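Local coordinates for Xyn30D (Paenibacillus barcinonensis, PDB 4QB6), which is probably a glucuronoxylan-specific endo-1,4-beta-xylanase whose attached CBM35 module, the part described here, binds aldouronic acid with the help of calcium, at residues A[63-68]-A[153-158]; A[91-96]-A[157-162]. All coordinates share one frame; numbering follows the deposited sequence. Where two conformers were deposited one is given.

Contact 1: A[63-68]-A[153-158]. With CA (calcium ion), chain D; CA (calcium ion), chain C; GCU (alpha-D-glucopyranuronic acid), chain B.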
loop_
_atom_site.group_PDB
_atom_site.type_symbol
_atom_site.label_atom_id
_atom_site.label_comp_id
_atom_site.label_asym_id
_atom_site.label_seq_id
_atom_site.Cartn_x
_atom_site.Cartn_y
_atom_site.Cartn_z
ATOM N N SER A 63 14.763 -1.964 -0.733
ATOM C CA SER A 63 15.548 -2.220 0.454
ATOM C C SER A 63 14.812 -2.926 1.580
ATOM O O SER A 63 15.404 -3.261 2.596
ATOM C CB SER A 63 16.139 -0.915 0.976
ATOM O OG SER A 63 15.110 -0.008 1.301
ATOM N N GLY A 64 13.502 -3.154 1.423
ATOM C CA GLY A 64 12.747 -3.845 2.443
ATOM C C GLY A 64 11.265 -3.794 2.168
ATOM O O GLY A 64 10.850 -3.710 1.035
ATOM N N TYR A 65 10.502 -3.869 3.254
ATOM C CA TYR A 65 9.048 -3.763 3.204
ATOM C C TYR A 65 8.613 -3.113 4.486
ATOM O O TYR A 65 9.410 -2.940 5.419
ATOM C CB TYR A 65 8.378 -5.137 2.996
ATOM C CG TYR A 65 8.749 -6.146 4.041
ATOM C CD1 TYR A 65 8.065 -6.231 5.237
ATOM C CD2 TYR A 65 9.804 -7.036 3.843
ATOM C CE1 TYR A 65 8.429 -7.121 6.217
ATOM C CE2 TYR A 65 10.172 -7.946 4.802
ATOM C CZ TYR A 65 9.474 -7.993 5.994
ATOM O OH TYR A 65 9.878 -8.905 6.950
ATOM N N VAL A 66 7.337 -2.753 4.553
ATOM C CA VAL A 66 6.806 -2.110 5.773
ATOM C C VAL A 66 5.932 -3.094 6.528
ATOM O O VAL A 66 5.054 -3.747 5.935
ATOM C CB VAL A 66 6.041 -0.840 5.430
ATOM C CG1 VAL A 66 5.345 -0.293 6.669
ATOM C CG2 VAL A 66 6.986 0.182 4.835
ATOM N N ASN A 67 6.148 -3.169 7.833
ATOM C CA ASN A 67 5.356 -3.941 8.730
ATOM C C ASN A 67 4.483 -2.991 9.539
ATOM O O ASN A 67 5.007 -2.134 10.268
ATOM C CB ASN A 67 6.316 -4.730 9.632
ATOM C CG ASN A 67 5.602 -5.573 10.625
ATOM O OD1 ASN A 67 4.399 -5.505 10.741
ATOM N ND2 ASN A 67 6.339 -6.368 11.387
ATOM N N PHE A 68 3.162 -3.053 9.377
ATOM C CA PHE A 68 2.245 -2.284 10.242
ATOM C C PHE A 68 2.292 -2.863 11.632
ATOM O O PHE A 68 2.179 -4.050 11.792
ATOM C CB PHE A 68 0.799 -2.376 9.730
ATOM C CG PHE A 68 0.542 -1.807 8.348
ATOM C CD1 PHE A 68 0.148 -0.477 8.180
ATOM C CD2 PHE A 68 0.601 -2.628 7.217
ATOM C CE1 PHE A 68 -0.182 -0.009 6.937
ATOM C CE2 PHE A 68 0.277 -2.117 5.973
ATOM C CZ PHE A 68 -0.093 -0.812 5.832
ATOM N N GLY A 153 -2.378 -5.035 9.432
ATOM C CA GLY A 153 -2.188 -4.915 7.984
ATOM C C GLY A 153 -1.305 -5.975 7.420
ATOM O O GLY A 153 -0.542 -6.610 8.125
ATOM N N PRO A 154 -1.332 -6.145 6.098
ATOM C CA PRO A 154 -0.356 -6.994 5.443
ATOM C C PRO A 154 1.027 -6.363 5.492
ATOM O O PRO A 154 1.138 -5.151 5.618
ATOM C CB PRO A 154 -0.872 -7.040 4.018
ATOM C CG PRO A 154 -1.488 -5.708 3.816
ATOM C CD PRO A 154 -2.119 -5.361 5.144
ATOM N N ASN A 155 2.081 -7.149 5.364
ATOM C CA ASN A 155 3.382 -6.568 5.170
ATOM C C ASN A 155 3.426 -6.001 3.743
ATOM O O ASN A 155 3.034 -6.692 2.789
ATOM C CB ASN A 155 4.491 -7.570 5.368
ATOM C CG ASN A 155 4.690 -7.968 6.805
ATOM O OD1 ASN A 155 4.201 -7.327 7.733
ATOM N ND2 ASN A 155 5.481 -9.011 7.002
ATOM N N MET A 156 3.866 -4.767 3.560
ATOM C CA MET A 156 3.660 -4.042 2.314
ATOM C C MET A 156 4.975 -3.767 1.641
ATOM O O MET A 156 5.858 -3.114 2.217
ATOM C CB MET A 156 2.937 -2.720 2.590
ATOM C CG MET A 156 2.511 -1.973 1.338
ATOM S SD MET A 156 1.391 -2.866 0.268
ATOM C CE MET A 156 -0.024 -3.067 1.242
ATOM N N ASP A 157 5.140 -4.259 0.419
ATOM C CA ASP A 157 6.418 -4.122 -0.293
ATOM C C ASP A 157 6.500 -2.867 -1.128
ATOM O O ASP A 157 7.494 -2.137 -1.050
ATOM C CB ASP A 157 6.651 -5.357 -1.165
ATOM C CG ASP A 157 8.012 -5.386 -1.797
ATOM O OD1 ASP A 157 8.942 -4.711 -1.328
ATOM O OD2 ASP A 157 8.118 -6.128 -2.790
ATOM N N ASN A 158 5.495 -2.632 -1.937
ATOM C CA ASN A 158 5.517 -1.535 -2.918
ATOM C C ASN A 158 4.128 -1.363 -3.474
ATOM O O ASN A 158 3.244 -2.214 -3.224
ATOM C CB ASN A 158 6.584 -1.777 -4.036
ATOM C CG ASN A 158 6.245 -2.900 -4.981
ATOM O OD1 ASN A 158 7.123 -3.714 -5.357
ATOM N ND2 ASN A 158 5.076 -2.926 -5.424
HETATM CA CA CA D . 10.006 -2.751 -0.965
HETATM CA CA CA C . 2.313 -6.400 11.381
HETATM C C1 GCU B . 4.781 -11.700 12.447
HETATM C C2 GCU B . 5.661 -11.334 11.280
HETATM C C3 GCU B . 5.488 -9.887 10.874
HETATM C C4 GCU B . 3.946 -9.582 10.664
HETATM C C5 GCU B . 3.214 -9.931 11.945
HETATM C C6 GCU B . 1.763 -9.687 11.868
HETATM O O2 GCU B . 7.038 -11.684 11.569
HETATM O O3 GCU B . 6.172 -9.526 9.679
HETATM O O4 GCU B . 3.797 -8.162 10.450
HETATM O O5 GCU B . 3.442 -11.311 12.144
HETATM O O6A GCU B . 1.366 -8.551 11.572
HETATM O O6B GCU B . 0.977 -10.597 12.096
HETATM O O HOH W 1 2.073 -5.990 8.968
HETATM O O HOH W 2 3.549 -6.671 13.430
#
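D157 OD1 binds a calcium ion at 2.3 Å, and G64 O from the facing segment is a ligand of the same ion. With CG anti to the backbone N (chi1 -173°), D157 can offer OD1 and its own carbonyl O to that ion; D157 OD2 turns instead to R94. E41, E43 and T61 complete this shell. Between the two ends of the contact, V66 and M156 form an antiparallel hydrogen-bonded pair, both N-to-O bonds nearly straight.

A second calcium marks the sugar end. N67 OD1 binds it at 2.4 Å, beside F68 O, E152, two waters and O4 and O6A of the glucuronic acid, while N67 ND2 is hydrogen-bonded to E54, which fixes the amide's rotation. The N155 amide lies between this sugar and the Y65 ring, the amide and ring planes 23° apart, with N155 CB 3.8 Å from Y65 CD1. Replacing N155 by an alanine would remove the amide, and is likely to leave the glucuronic acid without a polar neighbour and a gap beside Y65 CE1. F68 presents its ring edge to P154 O, in plane, CD2 being 3.0 Å away.

Strand 65-68 also pairs with strand 51-54, whereas strand 155-163 belongs to the four-stranded sheet; F68 and M156 reach down to I76 and I146 of the five-stranded sheet across the beta-sandwich.

Contact 2: A[91-96]-A[157-162]. With CA (calcium ion), chain D.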
loop_
_atom_site.group_PDB
_atom_site.type_symbol
_atom_site.label_atom_id
_atom_site.label_comp_id
_atom_site.label_asym_id
_atom_site.label_seq_id
_atom_site.Cartn_x
_atom_site.Cartn_y
_atom_site.Cartn_z
ATOM N N VAL A 91 -3.933 0.829 -8.998
ATOM C CA VAL A 91 -2.919 0.826 -7.961
ATOM C C VAL A 91 -2.748 -0.607 -7.511
ATOM O O VAL A 91 -3.695 -1.207 -6.975
ATOM C CB VAL A 91 -3.274 1.753 -6.782
ATOM C CG1 VAL A 91 -2.203 1.684 -5.721
ATOM C CG2 VAL A 91 -3.475 3.187 -7.271
ATOM N N LYS A 92 -1.590 -1.168 -7.773
ATOM C CA LYS A 92 -1.293 -2.564 -7.515
ATOM C C LYS A 92 -0.349 -2.679 -6.352
ATOM O O LYS A 92 0.799 -2.240 -6.422
ATOM C CB LYS A 92 -0.724 -3.211 -8.774
ATOM C CG LYS A 92 -0.355 -4.683 -8.591
ATOM C CD LYS A 92 0.069 -5.331 -9.902
ATOM C CE LYS A 92 1.306 -4.722 -10.491
ATOM N NZ LYS A 92 1.621 -5.391 -11.792
ATOM N N PHE A 93 -0.821 -3.238 -5.251
ATOM C CA PHE A 93 -0.051 -3.449 -4.042
ATOM C C PHE A 93 0.640 -4.783 -4.107
ATOM O O PHE A 93 -0.019 -5.781 -4.433
ATOM C CB PHE A 93 -0.986 -3.486 -2.815
ATOM C CG PHE A 93 -1.767 -2.226 -2.595
ATOM C CD1 PHE A 93 -3.003 -2.038 -3.194
ATOM C CD2 PHE A 93 -1.268 -1.210 -1.796
ATOM C CE1 PHE A 93 -3.710 -0.886 -2.972
ATOM C CE2 PHE A 93 -1.985 -0.048 -1.610
ATOM C CZ PHE A 93 -3.203 0.108 -2.208
ATOM N N ARG A 94 1.920 -4.849 -3.805
ATOM C CA ARG A 94 2.645 -6.114 -3.632
ATOM C C ARG A 94 2.825 -6.283 -2.142
ATOM O O ARG A 94 3.406 -5.407 -1.474
ATOM C CB ARG A 94 3.977 -6.116 -4.359
ATOM C CG ARG A 94 4.675 -7.484 -4.320
ATOM C CD ARG A 94 5.840 -7.525 -5.291
ATOM N NE ARG A 94 6.422 -8.875 -5.453
ATOM C CZ ARG A 94 7.479 -9.312 -4.813
ATOM N NH1 ARG A 94 8.068 -8.585 -3.899
ATOM N NH2 ARG A 94 7.962 -10.534 -5.056
ATOM N N TYR A 95 2.323 -7.391 -1.597
ATOM C CA TYR A 95 2.198 -7.569 -0.148
ATOM C C TYR A 95 2.271 -9.014 0.245
ATOM O O TYR A 95 2.070 -9.894 -0.601
ATOM C CB TYR A 95 0.858 -6.962 0.350
ATOM C CG TYR A 95 -0.353 -7.797 0.002
ATOM C CD1 TYR A 95 -0.968 -7.718 -1.245
ATOM C CD2 TYR A 95 -0.883 -8.694 0.917
ATOM C CE1 TYR A 95 -2.055 -8.510 -1.554
ATOM C CE2 TYR A 95 -1.973 -9.474 0.611
ATOM C CZ TYR A 95 -2.536 -9.395 -0.626
ATOM O OH TYR A 95 -3.651 -10.173 -0.952
ATOM N N ALA A 96 2.499 -9.275 1.524
ATOM C CA ALA A 96 2.490 -10.638 2.045
ATOM C C ALA A 96 1.597 -10.677 3.243
ATOM O O ALA A 96 1.535 -9.729 4.034
ATOM C CB ALA A 96 3.902 -11.083 2.384
ATOM N N ASP A 157 5.140 -4.259 0.419
ATOM C CA ASP A 157 6.418 -4.122 -0.293
ATOM C C ASP A 157 6.500 -2.867 -1.128
ATOM O O ASP A 157 7.494 -2.137 -1.050
ATOM C CB ASP A 157 6.651 -5.357 -1.165
ATOM C CG ASP A 157 8.012 -5.386 -1.797
ATOM O OD1 ASP A 157 8.942 -4.711 -1.328
ATOM O OD2 ASP A 157 8.118 -6.128 -2.790
ATOM N N ASN A 158 5.495 -2.632 -1.937
ATOM C CA ASN A 158 5.517 -1.535 -2.918
ATOM C C ASN A 158 4.128 -1.363 -3.474
ATOM O O ASN A 158 3.244 -2.214 -3.224
ATOM C CB ASN A 158 6.584 -1.777 -4.036
ATOM C CG ASN A 158 6.245 -2.900 -4.981
ATOM O OD1 ASN A 158 7.123 -3.714 -5.357
ATOM N ND2 ASN A 158 5.076 -2.926 -5.424
ATOM N N ILE A 159 3.918 -0.273 -4.190
ATOM C CA ILE A 159 2.765 -0.109 -5.062
ATOM C C ILE A 159 3.220 0.214 -6.462
ATOM O O ILE A 159 4.323 0.774 -6.682
ATOM C CB ILE A 159 1.797 0.988 -4.604
ATOM C CG1 ILE A 159 2.502 2.345 -4.486
ATOM C CG2 ILE A 159 1.139 0.556 -3.324
ATOM C CD1 ILE A 159 1.581 3.496 -4.197
ATOM N N THR A 160 2.419 -0.175 -7.433
ATOM C CA THR A 160 2.629 0.239 -8.838
ATOM C C THR A 160 1.397 0.964 -9.269
ATOM O O THR A 160 0.276 0.465 -9.069
ATOM C CB THR A 160 2.927 -0.944 -9.735
ATOM O OG1 THR A 160 4.071 -1.638 -9.239
ATOM C CG2 THR A 160 3.186 -0.509 -11.174
ATOM N N VAL A 161 1.548 2.123 -9.880
ATOM C CA VAL A 161 0.425 2.962 -10.311
ATOM C C VAL A 161 0.482 3.043 -11.820
ATOM O O VAL A 161 1.531 3.384 -12.394
ATOM C CB VAL A 161 0.546 4.373 -9.712
ATOM C CG1 VAL A 161 -0.620 5.243 -10.137
ATOM C CG2 VAL A 161 0.638 4.281 -8.189
ATOM N N THR A 162 -0.643 2.791 -12.456
ATOM C CA THR A 162 -0.754 2.733 -13.911
ATOM C C THR A 162 -2.054 3.443 -14.275
ATOM O O THR A 162 -3.043 3.394 -13.546
ATOM C CB THR A 162 -0.743 1.250 -14.359
ATOM O OG1 THR A 162 0.477 0.622 -13.891
ATOM C CG2 THR A 162 -0.868 1.104 -15.865
HETATM CA CA CA D . 10.006 -2.751 -0.965
HETATM O O HOH W 3 3.247 -3.448 -7.253
#
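The guanidinium of R94 takes D157 OD2 at its edge, almost exactly in its own plane, while the carboxylate is turned 56° from it. This salt bridge runs from R94 NH1 to D157 OD2 over 2.7 Å, and NH1 also reaches G59 O. R94 gets there as an extended arm, its CG anti to the backbone N (chi1 -174°), which carries it alongside D157. The charge of R94 probably offsets that of a carboxylate already committed to calcium through its other oxygen. N158 crosses the base of the arm, its ND2 lying 3.5 Å from R94 CB.

A classic beta bulge sets two residues, D157 and N158, opposite the single R94: R94 N bonds to N158 O, and D157 N to R94 O. Beyond it the pairing is regular, K92 N to T160 O and T160 N to K92 O, each 2.8 Å. On the face carrying K92, R94, N158 and T160 a water donates to K92 O, lies 2.8 Å from T160 OG1 and accepts a weak bond from N158 ND2; T160 OG1 is also bonded to T39. On the face of V91, F93, I159 and V161, I159 CG2 presses obliquely on the F93 ring, 3.4 Å from CD2, and V91 CG1 packs on I159 CB. F119 meets F93 edge-to-face.

Strands 87-96 and 155-163 are the central pair of the four-stranded sheet, flanked by 128-137 and 38-41, and I159 packs on W78 and I81 of the opposing sheet.

Both contacts use strand 155-163 and share D157 and N158, and N155 O probably accepts a hydrogen bond from A96 N where they touch. Contact 1 is buried throughout, yet it reaches the binding end of the module: a single beta bridge is flanked by a calcium site at each end, one of them shared with the sugar. Contact 2 is the sheet interior proper: repeated backbone pairing, an apolar face turned into the sandwich, and a partly exposed polar face carrying K92, R94 and T160. D157 ties the two chemistries together, since one carboxylate serves the salt bridge and the calcium also held by G64, which both contacts touch, illustrating how a sheet residue can couple a metal site to its scaffold.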